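Local coordinates for serpin 2 (Anopheles gambiae, PDB 3PZF), which inhibits clip-domain serine proteases such as CLIPB9, blocking phenoloxidase activation and so restraining the melanization response in the mosquito hemolymph, at residues V42-L51 against R332-T340; T86-E95 against Q126-A134. All coordinates share one frame; numbering follows the deposited sequence.

Contact 1. Residues V42-L51 against R332-T340; sequences VLSPFSVKIL and RIFQKAGIT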
ATOM      1  N   VAL A  42       3.311  -6.965  -0.018  1.00 18.40           N
ATOM      2  CA  VAL A  42       3.339  -5.499  -0.147  1.00 14.85           C
ATOM      3  C   VAL A  42       1.933  -5.064  -0.599  1.00 18.91           C
ATOM      4  O   VAL A  42       1.297  -5.714  -1.443  1.00 16.58           O
ATOM      5  CB  VAL A  42       4.444  -5.024  -1.132  1.00 20.01           C
ATOM      6  CG1 VAL A  42       4.178  -5.532  -2.542  1.00 19.20           C
ATOM      7  CG2 VAL A  42       4.590  -3.507  -1.131  1.00 19.05           C
ATOM      8  N   LEU A  43       1.416  -4.021   0.033  1.00 18.62           N
ATOM      9  CA  LEU A  43       0.129  -3.485  -0.389  1.00 20.49           C
ATOM     10  C   LEU A  43       0.102  -1.963  -0.181  1.00 16.44           C
ATOM     11  O   LEU A  43       1.072  -1.368   0.316  1.00 18.09           O
ATOM     12  CB  LEU A  43      -0.999  -4.165   0.410  1.00 21.56           C
ATOM     13  CG  LEU A  43      -1.012  -3.785   1.898  1.00 24.08           C
ATOM     14  CD1 LEU A  43      -2.480  -3.668   2.397  1.00 28.65           C
ATOM     15  CD2 LEU A  43      -0.237  -4.769   2.761  1.00 21.47           C
ATOM     16  N   SER A  44      -0.991  -1.326  -0.580  1.00 18.41           N
ATOM     17  CA  SER A  44      -1.111   0.118  -0.367  1.00 19.72           C
ATOM     18  C   SER A  44      -2.336   0.390   0.504  1.00 17.27           C
ATOM     19  O   SER A  44      -3.455   0.423   0.005  1.00 17.88           O
ATOM     20  CB  SER A  44      -1.222   0.870  -1.697  1.00 20.97           C
ATOM     21  OG  SER A  44      -1.490   2.256  -1.451  1.00 21.37           O
ATOM     22  N   PRO A  45      -2.120   0.562   1.821  1.00 17.58           N
ATOM     23  CA  PRO A  45      -3.285   0.718   2.703  1.00 16.99           C
ATOM     24  C   PRO A  45      -4.036   1.987   2.371  1.00 22.02           C
ATOM     25  O   PRO A  45      -5.265   1.980   2.367  1.00 19.92           O
ATOM     26  CB  PRO A  45      -2.680   0.792   4.117  1.00 18.36           C
ATOM     27  CG  PRO A  45      -1.268   0.169   3.967  1.00 21.89           C
ATOM     28  CD  PRO A  45      -0.834   0.457   2.556  1.00 21.03           C
ATOM     29  N   PHE A  46      -3.326   3.062   2.071  1.00 15.16           N
ATOM     30  CA  PHE A  46      -4.031   4.302   1.710  1.00 19.60           C
ATOM     31  C   PHE A  46      -4.948   4.041   0.486  1.00 21.01           C
ATOM     32  O   PHE A  46      -6.091   4.508   0.438  1.00 19.53           O
ATOM     33  CB  PHE A  46      -3.034   5.404   1.386  1.00 20.52           C
ATOM     34  CG  PHE A  46      -3.674   6.616   0.776  1.00 23.65           C
ATOM     35  CD1 PHE A  46      -4.485   7.422   1.548  1.00 20.93           C
ATOM     36  CD2 PHE A  46      -3.472   6.942  -0.562  1.00 22.75           C
ATOM     37  CE1 PHE A  46      -5.106   8.547   0.995  1.00 25.89           C
ATOM     38  CE2 PHE A  46      -4.079   8.091  -1.116  1.00 22.87           C
ATOM     39  CZ  PHE A  46      -4.901   8.869  -0.328  1.00 22.62           C
ATOM     40  N   SER A  47      -4.461   3.283  -0.503  1.00 17.63           N
ATOM     41  CA  SER A  47      -5.276   3.030  -1.701  1.00 16.62           C
ATOM     42  C   SER A  47      -6.505   2.228  -1.352  1.00 16.19           C
ATOM     43  O   SER A  47      -7.546   2.400  -1.961  1.00 19.66           O
ATOM     44  CB  SER A  47      -4.448   2.289  -2.770  1.00 19.80           C
ATOM     45  OG  SER A  47      -3.447   3.166  -3.281  1.00 21.78           O
ATOM     46  N   VAL A  48      -6.401   1.344  -0.373  1.00 16.91           N
ATOM     47  CA  VAL A  48      -7.578   0.597   0.057  1.00 16.30           C
ATOM     48  C   VAL A  48      -8.629   1.570   0.574  1.00 21.01           C
ATOM     49  O   VAL A  48      -9.820   1.398   0.305  1.00 20.53           O
ATOM     50  CB  VAL A  48      -7.262  -0.466   1.124  1.00 20.27           C
ATOM     51  CG1 VAL A  48      -8.546  -1.177   1.584  1.00 20.73           C
ATOM     52  CG2 VAL A  48      -6.289  -1.500   0.567  1.00 18.27           C
ATOM     53  N   LYS A  49      -8.204   2.598   1.300  1.00 20.36           N
ATOM     54  CA  LYS A  49      -9.188   3.550   1.813  1.00 20.40           C
ATOM     55  C   LYS A  49      -9.847   4.322   0.673  1.00 25.26           C
ATOM     56  O   LYS A  49     -11.041   4.621   0.732  1.00 22.66           O
ATOM     57  CB  LYS A  49      -8.551   4.488   2.839  1.00 20.75           C
ATOM     58  CG  LYS A  49      -7.962   3.700   4.010  1.00 19.23           C
ATOM     59  CD  LYS A  49      -7.703   4.635   5.231  1.00 21.09           C
ATOM     60  CE  LYS A  49      -6.560   5.609   5.003  1.00 27.57           C
ATOM     61  NZ  LYS A  49      -6.196   6.320   6.318  1.00 22.52           N
ATOM     62  N   ILE A  50      -9.081   4.638  -0.365  1.00 18.67           N
ATOM     63  CA  ILE A  50      -9.670   5.248  -1.566  1.00 21.98           C
ATOM     64  C   ILE A  50     -10.783   4.343  -2.166  1.00 18.11           C
ATOM     65  O   ILE A  50     -11.854   4.846  -2.563  1.00 19.69           O
ATOM     66  CB  ILE A  50      -8.598   5.515  -2.665  1.00 23.73           C
ATOM     67  CG1 ILE A  50      -7.576   6.570  -2.206  1.00 24.43           C
ATOM     68  CG2 ILE A  50      -9.267   6.004  -3.954  1.00 23.25           C
ATOM     69  CD1 ILE A  50      -8.187   7.874  -1.802  1.00 30.24           C
ATOM     70  N   LEU A  51     -10.523   3.046  -2.260  1.00 19.64           N
ATOM     71  CA  LEU A  51     -11.503   2.096  -2.823  1.00 19.95           C
ATOM     72  C   LEU A  51     -12.772   2.091  -1.995  1.00 25.38           C
ATOM     73  O   LEU A  51     -13.894   2.103  -2.515  1.00 21.23           O
ATOM     74  CB  LEU A  51     -10.941   0.657  -2.830  1.00 19.23           C
ATOM     75  CG  LEU A  51      -9.654   0.494  -3.619  1.00 25.52           C
ATOM     76  CD1 LEU A  51      -9.223  -0.993  -3.705  1.00 20.92           C
ATOM     77  CD2 LEU A  51      -9.889   1.079  -5.001  1.00 27.81           C
ATOM     78  N   ARG A 332     -16.059  -8.217  -6.883  1.00 27.99           N
ATOM     79  CA  ARG A 332     -14.714  -8.542  -6.383  1.00 28.64           C
ATOM     80  C   ARG A 332     -13.864  -7.296  -6.387  1.00 25.53           C
ATOM     81  O   ARG A 332     -14.037  -6.441  -7.264  1.00 25.76           O
ATOM     82  CB  ARG A 332     -14.062  -9.565  -7.299  1.00 35.03           C
ATOM     83  CG  ARG A 332     -14.779 -10.918  -7.332  1.00 35.17           C
ATOM     84  CD  ARG A 332     -14.046 -11.876  -8.219  1.00 41.16           C
ATOM     85  NE  ARG A 332     -14.831 -13.080  -8.478  1.00 56.05           N
ATOM     86  CZ  ARG A 332     -14.475 -14.313  -8.116  1.00 63.71           C
ATOM     87  NH1 ARG A 332     -13.333 -14.534  -7.462  1.00 53.89           N
ATOM     88  NH2 ARG A 332     -15.268 -15.335  -8.414  1.00 55.96           N
ATOM     89  N   ILE A 333     -12.963  -7.191  -5.405  1.00 22.13           N
ATOM     90  CA  ILE A 333     -12.015  -6.091  -5.325  1.00 22.03           C
ATOM     91  C   ILE A 333     -10.620  -6.685  -5.410  1.00 24.68           C
ATOM     92  O   ILE A 333     -10.275  -7.598  -4.652  1.00 26.91           O
ATOM     93  CB  ILE A 333     -12.141  -5.305  -3.989  1.00 25.14           C
ATOM     94  CG1 ILE A 333     -13.565  -4.745  -3.858  1.00 21.78           C
ATOM     95  CG2 ILE A 333     -11.115  -4.181  -3.927  1.00 22.50           C
ATOM     96  CD1 ILE A 333     -13.817  -4.004  -2.554  1.00 24.10           C
ATOM     97  N   PHE A 334      -9.812  -6.176  -6.331  1.00 22.60           N
ATOM     98  CA  PHE A 334      -8.443  -6.678  -6.479  1.00 25.14           C
ATOM     99  C   PHE A 334      -7.457  -5.533  -6.276  1.00 23.39           C
ATOM    100  O   PHE A 334      -7.689  -4.414  -6.746  1.00 25.69           O
ATOM    101  CB  PHE A 334      -8.225  -7.265  -7.878  1.00 27.54           C
ATOM    102  CG  PHE A 334      -9.041  -8.508  -8.174  1.00 27.31           C
ATOM    103  CD1 PHE A 334      -8.649  -9.748  -7.681  1.00 38.50           C
ATOM    104  CD2 PHE A 334     -10.160  -8.441  -8.986  1.00 31.49           C
ATOM    105  CE1 PHE A 334      -9.387 -10.888  -7.966  1.00 49.83           C
ATOM    106  CE2 PHE A 334     -10.911  -9.575  -9.270  1.00 42.17           C
ATOM    107  CZ  PHE A 334     -10.514 -10.801  -8.766  1.00 43.02           C
ATOM    108  N   GLN A 335      -6.346  -5.800  -5.587  1.00 23.53           N
ATOM    109  CA  GLN A 335      -5.284  -4.816  -5.518  1.00 18.63           C
ATOM    110  C   GLN A 335      -3.963  -5.507  -5.818  1.00 21.99           C
ATOM    111  O   GLN A 335      -3.737  -6.641  -5.379  1.00 21.61           O
ATOM    112  CB  GLN A 335      -5.187  -4.186  -4.113  1.00 22.02           C
ATOM    113  CG  GLN A 335      -4.026  -3.220  -4.013  1.00 20.83           C
ATOM    114  CD  GLN A 335      -3.975  -2.423  -2.700  1.00 27.26           C
ATOM    115  OE1 GLN A 335      -4.319  -1.233  -2.652  1.00 26.62           O
ATOM    116  NE2 GLN A 335      -3.483  -3.060  -1.654  1.00 24.09           N
ATOM    117  N   LYS A 336      -3.096  -4.855  -6.577  1.00 19.45           N
ATOM    118  CA  LYS A 336      -1.748  -5.414  -6.772  1.00 18.09           C
ATOM    119  C   LYS A 336      -0.723  -4.295  -6.667  1.00 21.66           C
ATOM    120  O   LYS A 336      -0.984  -3.153  -7.045  1.00 20.71           O
ATOM    121  CB  LYS A 336      -1.619  -6.102  -8.126  1.00 20.19           C
ATOM    122  CG  LYS A 336      -0.263  -6.836  -8.329  1.00 22.05           C
ATOM    123  CD  LYS A 336      -0.379  -7.830  -9.555  1.00 23.74           C
ATOM    124  CE  LYS A 336       0.824  -8.785  -9.623  1.00 27.77           C
ATOM    125  NZ  LYS A 336       0.671  -9.873 -10.697  1.00 30.67           N
ATOM    126  N   ALA A 337       0.445  -4.635  -6.125  1.00 22.24           N
ATOM    127  CA  ALA A 337       1.535  -3.673  -5.926  1.00 21.08           C
ATOM    128  C   ALA A 337       2.861  -4.374  -6.158  1.00 22.21           C
ATOM    129  O   ALA A 337       3.011  -5.518  -5.752  1.00 20.72           O
ATOM    130  CB  ALA A 337       1.504  -3.134  -4.505  1.00 21.16           C
ATOM    131  N   GLY A 338       3.815  -3.691  -6.781  1.00 18.15           N
ATOM    132  CA  GLY A 338       5.177  -4.228  -6.864  1.00 20.19           C
ATOM    133  C   GLY A 338       6.113  -3.330  -6.072  1.00 25.59           C
ATOM    134  O   GLY A 338       5.854  -2.151  -5.903  1.00 22.00           O
ATOM    135  N   ILE A 339       7.215  -3.867  -5.582  1.00 21.85           N
ATOM    136  CA  ILE A 339       8.175  -3.038  -4.835  1.00 19.88           C
ATOM    137  C   ILE A 339       9.546  -3.621  -5.121  1.00 22.89           C
ATOM    138  O   ILE A 339       9.695  -4.830  -5.245  1.00 23.05           O
ATOM    139  CB  ILE A 339       7.902  -3.052  -3.330  1.00 21.19           C
ATOM    140  CG1 ILE A 339       8.798  -2.035  -2.572  1.00 21.43           C
ATOM    141  CG2 ILE A 339       8.034  -4.481  -2.772  1.00 20.21           C
ATOM    142  CD1 ILE A 339       8.510  -0.529  -2.903  1.00 23.22           C
ATOM    143  N   THR A 340      10.523  -2.731  -5.250  1.00 23.89           N
ATOM    144  CA  THR A 340      11.927  -3.094  -5.433  1.00 22.19           C
ATOM    145  C   THR A 340      12.744  -2.185  -4.547  1.00 26.13           C
ATOM    146  O   THR A 340      12.430  -1.000  -4.423  1.00 27.49           O
ATOM    147  CB  THR A 340      12.345  -2.839  -6.873  1.00 28.38           C
ATOM    148  OG1 THR A 340      11.497  -3.595  -7.758  1.00 30.70           O
ATOM    149  CG2 THR A 340      13.836  -3.235  -7.091  1.00 32.72           C
TER
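The amide of Gln335 is wedged between the strand-to-helix turn and the start of helix 45-58, with Ser44 CB off one side of its plane and Val48 CG2 off the other. This is the buried core of the serpin fold, where helix 45-58 runs behind the large central sheet. Ser47 CB meets the outer end of the amide. As modelled, Gln335 NE2 is 3.2 Å from Ser44 N, while Gln335 OE1 is 3.2 Å from Ser44 O. The amide is probably turned over; turned back, it may hydrogen-bond both backbone atoms. A fully extended chain, with CG trans to the backbone N (chi1 177°), carries it there from the sheet. The Phe46 side chain leads away from the strand; Ile50 CG1 lies over one face of its ring, near the rim, and helix 83-98 packs against the ring.

Strand 332-341 belongs to the central sheet and leads into the hinge region at Leu344-Ala348. Segments 45-51 and 332-340 run roughly antiparallel, their axes 10.2 Å apart at the closest.

Aliphatic contacts close both ends. Leu51 CD1 slides past Ile333 CG2 at 3.7 Å. At the other end Val42 spans two residues: its CG2 meets Ile339 CG2 at 3.9 Å and its CG1 meets Ala337 CB at 4.1 Å. Leu43 pairs with Ala389, so the short strand 41-43 ties a second sheet to this one.

Ser44 is the N-cap. Its OG accepts from Ser47 N at 3.3 Å and from Ser47 OG at 2.8 Å, and is also hydrogen-bonded to Leu387 O.

Contact 2. Residues T86-E95 against Q126-A134; sequences TRSYYKQLLE and QIANTHYHA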
ATOM      1  N   THR A  86     -14.610  14.923   2.751  1.00 35.59           N
ATOM      2  CA  THR A  86     -14.046  13.622   2.395  1.00 31.85           C
ATOM      3  C   THR A  86     -13.351  13.732   1.045  1.00 28.78           C
ATOM      4  O   THR A  86     -12.215  13.278   0.883  1.00 27.80           O
ATOM      5  CB  THR A  86     -15.137  12.524   2.381  1.00 35.22           C
ATOM      6  OG1 THR A  86     -15.654  12.361   3.709  1.00 38.53           O
ATOM      7  CG2 THR A  86     -14.597  11.178   1.894  1.00 25.13           C
ATOM      8  N   ARG A  87     -14.032  14.345   0.087  1.00 28.47           N
ATOM      9  CA  ARG A  87     -13.472  14.563  -1.228  1.00 31.20           C
ATOM     10  C   ARG A  87     -12.195  15.395  -1.165  1.00 34.13           C
ATOM     11  O   ARG A  87     -11.200  14.996  -1.737  1.00 33.21           O
ATOM     12  CB  ARG A  87     -14.493  15.227  -2.138  1.00 30.92           C
ATOM     13  CG  ARG A  87     -15.579  14.262  -2.585  1.00 27.36           C
ATOM     14  CD  ARG A  87     -16.811  15.030  -3.178  1.00 30.46           C
ATOM     15  NE  ARG A  87     -17.893  14.087  -3.456  1.00 29.22           N
ATOM     16  CZ  ARG A  87     -19.100  14.439  -3.905  1.00 31.76           C
ATOM     17  NH1 ARG A  87     -19.375  15.713  -4.146  1.00 35.70           N
ATOM     18  NH2 ARG A  87     -20.026  13.511  -4.121  1.00 30.66           N
ATOM     19  N   SER A  88     -12.213  16.542  -0.490  1.00 33.32           N
ATOM     20  CA  SER A  88     -11.036  17.409  -0.493  1.00 31.03           C
ATOM     21  C   SER A  88      -9.874  16.751   0.234  1.00 30.73           C
ATOM     22  O   SER A  88      -8.736  16.916  -0.160  1.00 33.36           O
ATOM     23  CB  SER A  88     -11.330  18.799   0.093  1.00 36.45           C
ATOM     24  OG  SER A  88     -11.889  18.702   1.384  1.00 44.35           O
ATOM     25  N   TYR A  89     -10.173  15.968   1.264  1.00 30.19           N
ATOM     26  CA  TYR A  89      -9.146  15.245   2.012  1.00 29.94           C
ATOM     27  C   TYR A  89      -8.443  14.237   1.136  1.00 28.85           C
ATOM     28  O   TYR A  89      -7.218  14.275   1.011  1.00 28.83           O
ATOM     29  CB  TYR A  89      -9.773  14.495   3.193  1.00 33.22           C
ATOM     30  CG  TYR A  89      -8.779  13.727   4.035  1.00 32.11           C
ATOM     31  CD1 TYR A  89      -7.924  14.404   4.900  1.00 48.31           C
ATOM     32  CD2 TYR A  89      -8.716  12.351   3.998  1.00 34.48           C
ATOM     33  CE1 TYR A  89      -7.021  13.731   5.681  1.00 41.93           C
ATOM     34  CE2 TYR A  89      -7.789  11.651   4.782  1.00 40.53           C
ATOM     35  CZ  TYR A  89      -6.956  12.363   5.628  1.00 37.23           C
ATOM     36  OH  TYR A  89      -6.032  11.723   6.426  1.00 41.09           O
ATOM     37  N   TYR A  90      -9.197  13.291   0.576  1.00 24.29           N
ATOM     38  CA  TYR A  90      -8.575  12.254  -0.236  1.00 24.31           C
ATOM     39  C   TYR A  90      -7.953  12.849  -1.488  1.00 25.19           C
ATOM     40  O   TYR A  90      -6.906  12.395  -1.938  1.00 24.88           O
ATOM     41  CB  TYR A  90      -9.541  11.103  -0.547  1.00 22.52           C
ATOM     42  CG  TYR A  90      -9.724  10.234   0.654  1.00 30.87           C
ATOM     43  CD1 TYR A  90      -8.661   9.458   1.121  1.00 34.04           C
ATOM     44  CD2 TYR A  90     -10.908  10.222   1.372  1.00 26.11           C
ATOM     45  CE1 TYR A  90      -8.791   8.676   2.228  1.00 35.57           C
ATOM     46  CE2 TYR A  90     -11.054   9.420   2.490  1.00 28.49           C
ATOM     47  CZ  TYR A  90      -9.973   8.655   2.915  1.00 35.95           C
ATOM     48  OH  TYR A  90     -10.047   7.839   4.015  1.00 39.01           O
ATOM     49  N   LYS A  91      -8.558  13.902  -2.016  1.00 29.42           N
ATOM     50  CA  LYS A  91      -8.013  14.521  -3.208  1.00 24.36           C
ATOM     51  C   LYS A  91      -6.640  15.144  -2.894  1.00 27.77           C
ATOM     52  O   LYS A  91      -5.701  15.048  -3.685  1.00 28.83           O
ATOM     53  CB  LYS A  91      -8.992  15.574  -3.728  1.00 32.35           C
ATOM     54  CG  LYS A  91      -8.580  16.225  -5.022  1.00 30.63           C
ATOM     55  CD  LYS A  91      -9.661  17.235  -5.483  1.00 35.31           C
ATOM     56  CE  LYS A  91      -9.038  18.391  -6.223  1.00 46.10           C
ATOM     57  NZ  LYS A  91      -8.626  17.999  -7.592  1.00 52.56           N
ATOM     58  N   GLN A  92      -6.537  15.800  -1.743  1.00 27.70           N
ATOM     59  CA  GLN A  92      -5.296  16.465  -1.358  1.00 27.88           C
ATOM     60  C   GLN A  92      -4.196  15.427  -1.179  1.00 28.22           C
ATOM     61  O   GLN A  92      -3.077  15.608  -1.667  1.00 26.08           O
ATOM     62  CB  GLN A  92      -5.467  17.231  -0.047  1.00 29.04           C
ATOM     63  CG  GLN A  92      -4.134  17.688   0.536  1.00 38.52           C
ATOM     64  CD  GLN A  92      -4.257  18.530   1.801  1.00 47.53           C
ATOM     65  OE1 GLN A  92      -3.260  19.055   2.304  1.00 50.78           O
ATOM     66  NE2 GLN A  92      -5.474  18.674   2.313  1.00 41.70           N
ATOM     67  N   LEU A  93      -4.512  14.351  -0.458  1.00 22.96           N
ATOM     68  CA  LEU A  93      -3.525  13.283  -0.213  1.00 27.05           C
ATOM     69  C   LEU A  93      -3.103  12.567  -1.511  1.00 26.99           C
ATOM     70  O   LEU A  93      -1.937  12.233  -1.670  1.00 24.54           O
ATOM     71  CB  LEU A  93      -4.068  12.250   0.784  1.00 23.59           C
ATOM     72  CG  LEU A  93      -3.831  12.528   2.282  1.00 30.24           C
ATOM     73  CD1 LEU A  93      -4.370  13.894   2.709  1.00 35.54           C
ATOM     74  CD2 LEU A  93      -4.501  11.446   3.101  1.00 33.41           C
ATOM     75  N   LEU A  94      -4.044  12.328  -2.424  1.00 25.55           N
ATOM     76  CA  LEU A  94      -3.713  11.691  -3.706  1.00 23.90           C
ATOM     77  C   LEU A  94      -2.774  12.585  -4.488  1.00 32.80           C
ATOM     78  O   LEU A  94      -1.808  12.124  -5.085  1.00 30.30           O
ATOM     79  CB  LEU A  94      -4.960  11.454  -4.564  1.00 22.51           C
ATOM     80  CG  LEU A  94      -5.674  10.151  -4.289  1.00 23.19           C
ATOM     81  CD1 LEU A  94      -7.056  10.180  -4.925  1.00 27.79           C
ATOM     82  CD2 LEU A  94      -4.817   8.961  -4.821  1.00 24.78           C
ATOM     83  N   GLU A  95      -3.070  13.880  -4.498  1.00 27.19           N
ATOM     84  CA  GLU A  95      -2.282  14.811  -5.292  1.00 29.75           C
ATOM     85  C   GLU A  95      -0.902  15.073  -4.669  1.00 33.23           C
ATOM     86  O   GLU A  95       0.072  15.309  -5.384  1.00 35.09           O
ATOM     87  CB  GLU A  95      -3.088  16.103  -5.538  1.00 43.95           C
ATOM     88  CG  GLU A  95      -4.283  15.832  -6.472  1.00 48.56           C
ATOM     89  CD  GLU A  95      -5.155  17.045  -6.756  1.00 51.73           C
ATOM     90  OE1 GLU A  95      -4.995  18.081  -6.079  1.00 43.12           O
ATOM     91  OE2 GLU A  95      -6.017  16.931  -7.661  1.00 60.03           O
ATOM     92  N   GLN A 126     -17.739  11.639 -12.980  1.00 36.56           N
ATOM     93  CA  GLN A 126     -17.156  12.953 -12.673  1.00 34.23           C
ATOM     94  C   GLN A 126     -16.456  13.007 -11.308  1.00 38.53           C
ATOM     95  O   GLN A 126     -15.277  13.374 -11.221  1.00 36.77           O
ATOM     96  CB  GLN A 126     -18.239  14.045 -12.729  1.00 37.28           C
ATOM     97  N   ILE A 127     -17.178  12.678 -10.238  1.00 32.06           N
ATOM     98  CA  ILE A 127     -16.580  12.689  -8.896  1.00 31.30           C
ATOM     99  C   ILE A 127     -15.409  11.722  -8.813  1.00 27.96           C
ATOM    100  O   ILE A 127     -14.375  12.021  -8.221  1.00 28.27           O
ATOM    101  CB  ILE A 127     -17.610  12.302  -7.825  1.00 35.21           C
ATOM    102  CG1 ILE A 127     -18.721  13.357  -7.753  1.00 43.58           C
ATOM    103  CG2 ILE A 127     -16.953  12.205  -6.459  1.00 46.80           C
ATOM    104  CD1 ILE A 127     -18.203  14.744  -7.696  1.00 41.18           C
ATOM    105  N   ALA A 128     -15.557  10.551  -9.403  1.00 27.73           N
ATOM    106  CA  ALA A 128     -14.516   9.537  -9.292  1.00 26.23           C
ATOM    107  C   ALA A 128     -13.212  10.049  -9.902  1.00 28.54           C
ATOM    108  O   ALA A 128     -12.159   9.941  -9.280  1.00 24.90           O
ATOM    109  CB  ALA A 128     -14.960   8.243  -9.963  1.00 29.02           C
ATOM    110  N   ASN A 129     -13.305  10.646 -11.094  1.00 33.33           N
ATOM    111  CA  ASN A 129     -12.147  11.198 -11.798  1.00 33.17           C
ATOM    112  C   ASN A 129     -11.533  12.389 -11.056  1.00 34.78           C
ATOM    113  O   ASN A 129     -10.319  12.479 -10.916  1.00 36.20           O
ATOM    114  CB  ASN A 129     -12.527  11.687 -13.218  1.00 38.84           C
ATOM    115  CG  ASN A 129     -13.164  10.604 -14.096  1.00 54.75           C
ATOM    116  OD1 ASN A 129     -13.051   9.409 -13.829  1.00 51.73           O
ATOM    117  ND2 ASN A 129     -13.821  11.037 -15.175  1.00 52.73           N
ATOM    118  N   THR A 130     -12.379  13.319 -10.614  1.00 35.46           N
ATOM    119  CA  THR A 130     -11.904  14.594 -10.066  1.00 39.88           C
ATOM    120  C   THR A 130     -11.272  14.442  -8.684  1.00 39.74           C
ATOM    121  O   THR A 130     -10.154  14.912  -8.457  1.00 43.19           O
ATOM    122  CB  THR A 130     -13.056  15.633  -9.993  1.00 38.58           C
ATOM    123  OG1 THR A 130     -13.467  15.964 -11.326  1.00 38.59           O
ATOM    124  CG2 THR A 130     -12.621  16.895  -9.277  1.00 44.54           C
ATOM    125  N   HIS A 131     -11.984  13.787  -7.767  1.00 29.41           N
ATOM    126  CA  HIS A 131     -11.542  13.739  -6.379  1.00 31.64           C
ATOM    127  C   HIS A 131     -10.720  12.490  -6.045  1.00 30.25           C
ATOM    128  O   HIS A 131      -9.890  12.539  -5.157  1.00 27.85           O
ATOM    129  CB  HIS A 131     -12.740  13.804  -5.433  1.00 34.01           C
ATOM    130  CG  HIS A 131     -13.635  14.984  -5.663  1.00 36.60           C
ATOM    131  ND1 HIS A 131     -13.386  16.223  -5.113  1.00 38.46           N
ATOM    132  CD2 HIS A 131     -14.781  15.110  -6.375  1.00 37.52           C
ATOM    133  CE1 HIS A 131     -14.342  17.062  -5.475  1.00 44.89           C
ATOM    134  NE2 HIS A 131     -15.202  16.411  -6.244  1.00 38.05           N
ATOM    135  N   TYR A 132     -10.964  11.382  -6.735  1.00 30.30           N
ATOM    136  CA  TYR A 132     -10.349  10.103  -6.343  1.00 30.39           C
ATOM    137  C   TYR A 132      -9.439   9.554  -7.417  1.00 25.20           C
ATOM    138  O   TYR A 132      -8.858   8.481  -7.263  1.00 29.68           O
ATOM    139  CB  TYR A 132     -11.441   9.087  -5.982  1.00 21.89           C
ATOM    140  CG  TYR A 132     -12.352   9.602  -4.878  1.00 23.46           C
ATOM    141  CD1 TYR A 132     -11.902   9.658  -3.555  1.00 25.88           C
ATOM    142  CD2 TYR A 132     -13.638  10.063  -5.153  1.00 23.44           C
ATOM    143  CE1 TYR A 132     -12.714  10.137  -2.535  1.00 23.93           C
ATOM    144  CE2 TYR A 132     -14.453  10.543  -4.147  1.00 24.14           C
ATOM    145  CZ  TYR A 132     -13.996  10.581  -2.845  1.00 24.28           C
ATOM    146  OH  TYR A 132     -14.816  11.065  -1.851  1.00 25.13           O
ATOM    147  N   HIS A 133      -9.311  10.297  -8.506  1.00 28.28           N
ATOM    148  CA  HIS A 133      -8.444   9.903  -9.603  1.00 37.63           C
ATOM    149  C   HIS A 133      -8.673   8.443  -9.983  1.00 34.33           C
ATOM    150  O   HIS A 133      -7.730   7.671 -10.186  1.00 31.00           O
ATOM    151  CB  HIS A 133      -6.999  10.221  -9.229  1.00 38.48           C
ATOM    152  CG  HIS A 133      -6.786  11.690  -9.027  1.00 54.92           C
ATOM    153  ND1 HIS A 133      -6.809  12.588 -10.073  1.00 63.43           N
ATOM    154  CD2 HIS A 133      -6.640  12.429  -7.901  1.00 54.27           C
ATOM    155  CE1 HIS A 133      -6.635  13.812  -9.605  1.00 60.97           C
ATOM    156  NE2 HIS A 133      -6.532  13.742  -8.289  1.00 52.76           N
ATOM    157  N   ALA A 134      -9.958   8.108 -10.063  1.00 30.82           N
ATOM    158  CA  ALA A 134     -10.450   6.785 -10.443  1.00 30.22           C
ATOM    159  C   ALA A 134     -11.355   6.884 -11.671  1.00 35.53           C
ATOM    160  O   ALA A 134     -11.952   7.939 -11.936  1.00 32.25           O
ATOM    161  CB  ALA A 134     -11.227   6.187  -9.283  1.00 29.65           C
TER
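Arg87 and His131 form the tight part of this helix-helix contact. The extended arginine chain runs over one face of the imidazole: Arg87 CB is 3.7 Å from the His131 ring centre, a CH-pi contact. Thr130 CG2 covers the opposite face. Further out, Ile127 CD1 sits over one face of the guanidinium, 3.8 Å above its plane. Glu57 of helix 45-58 binds both Arg87 NE and Tyr132 OH, which joins three helices of the serpin fold.

Segments 86-95 and 126-132 run at 53° to each other, with the CA atoms of Lys91 and His131 nearest. Inside, Tyr90 CB packs on Tyr132 CE1, and Leu94 CD1 reaches Tyr132 O at 3.4 Å. His131 O is buried without a hydrogen-bond partner; Lys91 CA gives it a CA-H...O contact.

The outer side is looser and polar. Lys91 bends beyond CG, bringing NZ to Glu95 OE2 in a 2.8 Å salt bridge. His133 NE2 donates to the same oxygen, nearly in its own ring plane, at 3.3 Å and a bent 142°. The lysine comes on the syn side of the carboxylate, the histidine on the anti side. Two donors on one oxygen would probably favour an ionised Glu95 and limit the rotation of its carboxylate.

How the contacts relate
From the N terminus, the chain enters contact 1 first, at strand 41-43 and helix 45-58. Contact 2 follows: 86-95 meets 126-134, closing a short loop that holds strand 105-115. The chain then runs through most of the sheet strands before 332-340 returns to 42-51 and closes the far longer loop of contact 1. The two loops therefore nest and do not cross. The centres of contacts 1 and 2 are about 16 Å apart, and the two touch where Ile50 CD1 packs 3.4 Å from Tyr90 CD1. Helix 45-58 thus lies between strand 332-341 of the central sheet and the outer helix pair 83-98 and 122-132.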